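Local coordinates for SidF, inhibitor of growth family, member 3 (Legionella pneumophila subsp. pneumophila, PDB 4FYE), which is a Legionella phosphoinositide phosphatase that probably removes phosphate from phosphatidylinositol phosphates, at residues Y285-A289 with Y509-Y513; A501-L506 with Q531-E536. The protein carries 1 engineered substitution. All blocks are in the same frame, centred on the assembly; numbering follows the deposited sequence.

Interaction 1: Y285-A289 with Y509-Y513; sequences YKKLA and YFEEY
Two tyrosine rings of helix 482-514, Tyr509 and Tyr513, lie against the first turn of helix 284-311 in a helix-helix packing where the short segments cross at -122°, their axes 10.3 Å apart. The tyrosines stand four residues apart, one helical turn, so both project from the same face. Each has its CG anti to the backbone N (chi1 168° in Tyr509), which carries the ring across the gap. Tyr509 is met over a face: Leu288 CD1 sits 3.8 Å from the ring centroid, almost exactly on the ring normal, so a single methyl fills the centre of the aromatic surface. Leu288 CB lies beside CE1 and CZ of the same ring. Tyr513 is used in the same way by a smaller group. Ala289 CB rests over its face but offset toward CD1 and CE1, and a residue with no more than a methyl suits this place, where the backbones of the two segments come nearest, with the CA atoms of Ala289 and Phe510 5.8 Å apart. Tyr509 OH reaches the backbone of Tyr285, 3.2 Å from Tyr285 O, a carbonyl that already accepts the amide of Ala289. The side chains of Tyr285 and Tyr509 cross at about a right angle, and the Tyr285 side chain goes on to touch Asp526 and Lys529 of helix 522-583. Lys286 bends round the other phenol with its methylenes and delivers its ammonium to the carbonyl of Asp278. The closest of those methylenes is Lys286 CD, 3.4 Å from Tyr513 OH.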
# COMPACT_ATOMS: atom_id res chain seq x y z
N TYR A 285 28.66 9.11 -5.75
CA TYR A 285 28.85 7.74 -5.29
C TYR A 285 27.68 7.37 -4.40
O TYR A 285 26.91 6.47 -4.72
CB TYR A 285 30.16 7.55 -4.52
CG TYR A 285 31.44 7.72 -5.32
CD1 TYR A 285 31.61 7.10 -6.55
CD2 TYR A 285 32.50 8.47 -4.80
CE1 TYR A 285 32.80 7.25 -7.27
CE2 TYR A 285 33.70 8.63 -5.50
CZ TYR A 285 33.85 8.02 -6.74
OH TYR A 285 35.03 8.16 -7.44
N LYS A 286 27.55 8.09 -3.29
CA LYS A 286 26.46 7.87 -2.37
C LYS A 286 25.11 7.74 -3.08
O LYS A 286 24.29 6.94 -2.66
CB LYS A 286 26.40 8.96 -1.33
CG LYS A 286 25.20 8.86 -0.40
CD LYS A 286 25.44 7.89 0.74
CE LYS A 286 26.05 8.59 1.95
NZ LYS A 286 25.05 9.49 2.57
N LYS A 287 24.90 8.50 -4.16
CA LYS A 287 23.65 8.43 -4.93
C LYS A 287 23.54 7.11 -5.66
O LYS A 287 22.47 6.50 -5.72
CB LYS A 287 23.53 9.57 -5.93
CG LYS A 287 23.11 10.86 -5.29
CD LYS A 287 22.86 11.91 -6.34
CE LYS A 287 22.57 13.24 -5.67
NZ LYS A 287 22.98 14.36 -6.56
N LEU A 288 24.65 6.65 -6.22
CA LEU A 288 24.59 5.37 -6.91
C LEU A 288 24.35 4.24 -5.92
O LEU A 288 23.63 3.30 -6.21
CB LEU A 288 25.82 5.13 -7.76
CG LEU A 288 25.66 4.62 -9.19
CD1 LEU A 288 26.82 3.69 -9.48
CD2 LEU A 288 24.34 3.94 -9.48
N ALA A 289 24.92 4.36 -4.72
CA ALA A 289 24.64 3.42 -3.65
C ALA A 289 23.12 3.32 -3.38
O ALA A 289 22.53 2.21 -3.27
CB ALA A 289 25.40 3.85 -2.42
N TYR A 509 28.41 -3.03 -7.72
CA TYR A 509 28.86 -1.77 -7.24
C TYR A 509 28.53 -1.60 -5.75
O TYR A 509 29.35 -1.09 -5.00
CB TYR A 509 28.33 -0.61 -8.07
CG TYR A 509 28.57 0.73 -7.40
CD1 TYR A 509 27.70 1.20 -6.41
CD2 TYR A 509 29.66 1.52 -7.72
CE1 TYR A 509 27.91 2.40 -5.78
CE2 TYR A 509 29.86 2.74 -7.09
CZ TYR A 509 28.98 3.18 -6.12
OH TYR A 509 29.16 4.38 -5.48
N PHE A 510 27.33 -2.01 -5.32
CA PHE A 510 27.01 -1.86 -3.89
C PHE A 510 27.86 -2.73 -2.97
O PHE A 510 28.20 -2.29 -1.87
CB PHE A 510 25.50 -2.05 -3.60
CG PHE A 510 25.14 -1.86 -2.14
CD1 PHE A 510 25.12 -2.93 -1.25
CD2 PHE A 510 24.81 -0.60 -1.65
CE1 PHE A 510 24.77 -2.76 0.10
CE2 PHE A 510 24.43 -0.42 -0.31
CZ PHE A 510 24.44 -1.50 0.57
N GLU A 511 28.16 -3.96 -3.40
CA GLU A 511 29.03 -4.93 -2.67
C GLU A 511 30.34 -4.32 -2.20
O GLU A 511 30.74 -4.56 -1.06
CB GLU A 511 29.31 -6.21 -3.50
CG GLU A 511 28.19 -7.27 -3.44
CD GLU A 511 28.30 -8.37 -4.52
OE1 GLU A 511 29.43 -8.85 -4.80
OE2 GLU A 511 27.25 -8.77 -5.10
N GLU A 512 30.98 -3.52 -3.07
CA GLU A 512 32.21 -2.77 -2.76
C GLU A 512 31.94 -1.53 -1.94
O GLU A 512 32.61 -1.28 -0.93
CB GLU A 512 32.96 -2.34 -4.04
CG GLU A 512 34.04 -3.28 -4.54
CD GLU A 512 35.14 -3.59 -3.52
OE1 GLU A 512 35.96 -2.69 -3.17
OE2 GLU A 512 35.20 -4.77 -3.09
N TYR A 513 30.96 -0.73 -2.39
CA TYR A 513 30.65 0.51 -1.71
C TYR A 513 30.31 0.22 -0.27
O TYR A 513 30.64 1.00 0.64
CB TYR A 513 29.52 1.28 -2.40
CG TYR A 513 29.20 2.62 -1.70
CD1 TYR A 513 28.37 2.67 -0.58
CD2 TYR A 513 29.76 3.83 -2.16
CE1 TYR A 513 28.08 3.86 0.06
CE2 TYR A 513 29.46 5.04 -1.52
CZ TYR A 513 28.62 5.03 -0.42
OH TYR A 513 28.29 6.18 0.24

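Interaction 2: A501-L506 with Q531-E536; sequences AYREAL and QVDGYE
Helices 482-514 and 522-583 run nearly antiparallel here, their short segments inclined at 157° with axes 9.4 Å apart, as the two arms of a helical hairpin in a region predicted to be coiled coil. Ala501 and Ala505, one turn apart, offer small side chains to the partner helix, and the bulk comes from Tyr535. Its ring receives Ala501 CB over one face, 4.1 Å from the centroid and offset toward the rim, and Ala505 CB at its edge. With CG anti to the carbonyl carbon (chi1 -64°), Tyr535 lies along these alanines, whose single methyls let the broad ring come close to the helix backbone. Tyr502 slides past it in the opposite direction, the two beta carbons 4.2 Å apart, and its ring continues toward Val532. There Tyr502 CE1 meets Val532 CG1 at 3.7 Å. The branched valine serves two neighbours, since its other methyl, CG2, turns to the backbone between Ala505 and Leu506. Helix 284-311 packs against this side of the hairpin, and helix 373-387 meets Tyr502 through Gln382 and Met383. The phenol of Tyr502 ends beside the carboxylate of Glu536, whose OE2 forms a salt bridge with Lys291. Ring and carboxylate planes are 37° apart, and Tyr502 OH lies 3.5 Å from Glu536 OE2.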
# COMPACT_ATOMS: atom_id res chain seq x y z
N ALA A 501 22.69 -6.67 -17.82
CA ALA A 501 24.03 -6.16 -17.57
C ALA A 501 24.00 -5.01 -16.53
O ALA A 501 24.83 -4.97 -15.62
CB ALA A 501 24.67 -5.72 -18.89
N TYR A 502 23.03 -4.12 -16.63
CA TYR A 502 22.93 -3.04 -15.65
C TYR A 502 22.67 -3.51 -14.19
O TYR A 502 23.30 -3.02 -13.22
CB TYR A 502 21.89 -2.04 -16.13
CG TYR A 502 21.60 -0.93 -15.19
CD1 TYR A 502 22.55 0.09 -14.96
CD2 TYR A 502 20.37 -0.85 -14.53
CE1 TYR A 502 22.30 1.14 -14.09
CE2 TYR A 502 20.09 0.20 -13.67
CZ TYR A 502 21.05 1.18 -13.45
OH TYR A 502 20.76 2.22 -12.57
N ARG A 503 21.73 -4.44 -14.01
CA ARG A 503 21.40 -4.90 -12.66
C ARG A 503 22.62 -5.55 -12.03
O ARG A 503 23.02 -5.22 -10.90
CB ARG A 503 20.28 -5.94 -12.66
CG ARG A 503 18.92 -5.42 -13.02
CD ARG A 503 17.89 -6.53 -12.91
NE ARG A 503 17.92 -7.43 -14.07
CZ ARG A 503 18.46 -8.64 -14.04
NH1 ARG A 503 19.02 -9.13 -12.90
NH2 ARG A 503 18.44 -9.37 -15.15
N GLU A 504 23.21 -6.48 -12.78
CA GLU A 504 24.30 -7.30 -12.25
C GLU A 504 25.46 -6.37 -11.88
O GLU A 504 26.03 -6.45 -10.79
CB GLU A 504 24.68 -8.42 -13.24
CG GLU A 504 24.71 -9.84 -12.64
CD GLU A 504 23.65 -10.16 -11.52
OE1 GLU A 504 24.03 -10.40 -10.34
OE2 GLU A 504 22.42 -10.23 -11.80
N ALA A 505 25.73 -5.43 -12.76
CA ALA A 505 26.77 -4.48 -12.53
C ALA A 505 26.52 -3.65 -11.25
O ALA A 505 27.40 -3.49 -10.42
CB ALA A 505 26.88 -3.61 -13.75
N LEU A 506 25.30 -3.16 -11.09
CA LEU A 506 24.92 -2.33 -9.95
C LEU A 506 24.92 -3.01 -8.55
O LEU A 506 25.27 -2.36 -7.54
CB LEU A 506 23.52 -1.81 -10.23
CG LEU A 506 23.21 -0.35 -10.00
CD1 LEU A 506 21.73 -0.09 -10.31
CD2 LEU A 506 23.63 0.11 -8.61
N GLN A 531 30.99 1.56 -15.84
CA GLN A 531 30.11 0.55 -16.46
C GLN A 531 28.63 0.84 -16.26
O GLN A 531 27.83 0.67 -17.17
CB GLN A 531 30.32 -0.80 -15.82
CG GLN A 531 31.60 -1.52 -16.18
CD GLN A 531 31.68 -2.84 -15.45
OE1 GLN A 531 30.64 -3.46 -15.12
NE2 GLN A 531 32.91 -3.29 -15.18
N VAL A 532 28.29 1.24 -15.04
CA VAL A 532 26.90 1.42 -14.64
C VAL A 532 26.37 2.56 -15.49
O VAL A 532 25.36 2.44 -16.19
CB VAL A 532 26.84 1.69 -13.12
CG1 VAL A 532 25.50 2.30 -12.69
CG2 VAL A 532 27.11 0.40 -12.34
N ASP A 533 27.16 3.63 -15.49
CA ASP A 533 26.86 4.86 -16.19
C ASP A 533 26.68 4.65 -17.68
O ASP A 533 25.68 5.11 -18.26
CB ASP A 533 27.93 5.90 -15.87
CG ASP A 533 27.89 6.35 -14.41
OD1 ASP A 533 26.81 6.27 -13.75
OD2 ASP A 533 28.94 6.79 -13.89
N GLY A 534 27.62 3.93 -18.29
CA GLY A 534 27.53 3.66 -19.72
C GLY A 534 26.20 3.01 -20.06
O GLY A 534 25.47 3.45 -20.97
N TYR A 535 25.87 1.95 -19.31
CA TYR A 535 24.63 1.20 -19.50
C TYR A 535 23.46 2.12 -19.22
O TYR A 535 22.46 2.09 -19.94
CB TYR A 535 24.58 -0.05 -18.60
CG TYR A 535 25.65 -1.12 -18.86
CD1 TYR A 535 25.98 -1.51 -20.17
CD2 TYR A 535 26.31 -1.76 -17.80
CE1 TYR A 535 26.94 -2.49 -20.41
CE2 TYR A 535 27.28 -2.74 -18.03
CZ TYR A 535 27.59 -3.10 -19.34
OH TYR A 535 28.53 -4.07 -19.58
N GLU A 536 23.62 2.96 -18.20
CA GLU A 536 22.62 3.97 -17.88
C GLU A 536 22.39 4.96 -19.04
O GLU A 536 21.25 5.07 -19.50
CB GLU A 536 23.00 4.69 -16.61
CG GLU A 536 21.80 5.12 -15.79
CD GLU A 536 22.19 5.76 -14.46
OE1 GLU A 536 23.22 6.49 -14.42
OE2 GLU A 536 21.47 5.51 -13.46

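Along the chain, helix 284-311 comes first, and interaction 1 closes a loop of 219 residues when helix 482-514 returns to it. That loop includes strands 353-360, 391-399 and 402-416, all belonging to one mixed sheet. Interaction 2 closes a loop of 24 residues, made of the end of helix 482-514, the short link at 515-521 and the start of helix 522-583. Segment 501-506 lies within the span of interaction 1 while 531-536 lies beyond its end, so the segments alternate and the loops cross. Helix 482-514 serves both contacts, whose centres are 12 Å apart. They join where Leu288 CD1 packs 3.7 Å from Val532 CG1, tying helix 284-311 to both arms of the hairpin.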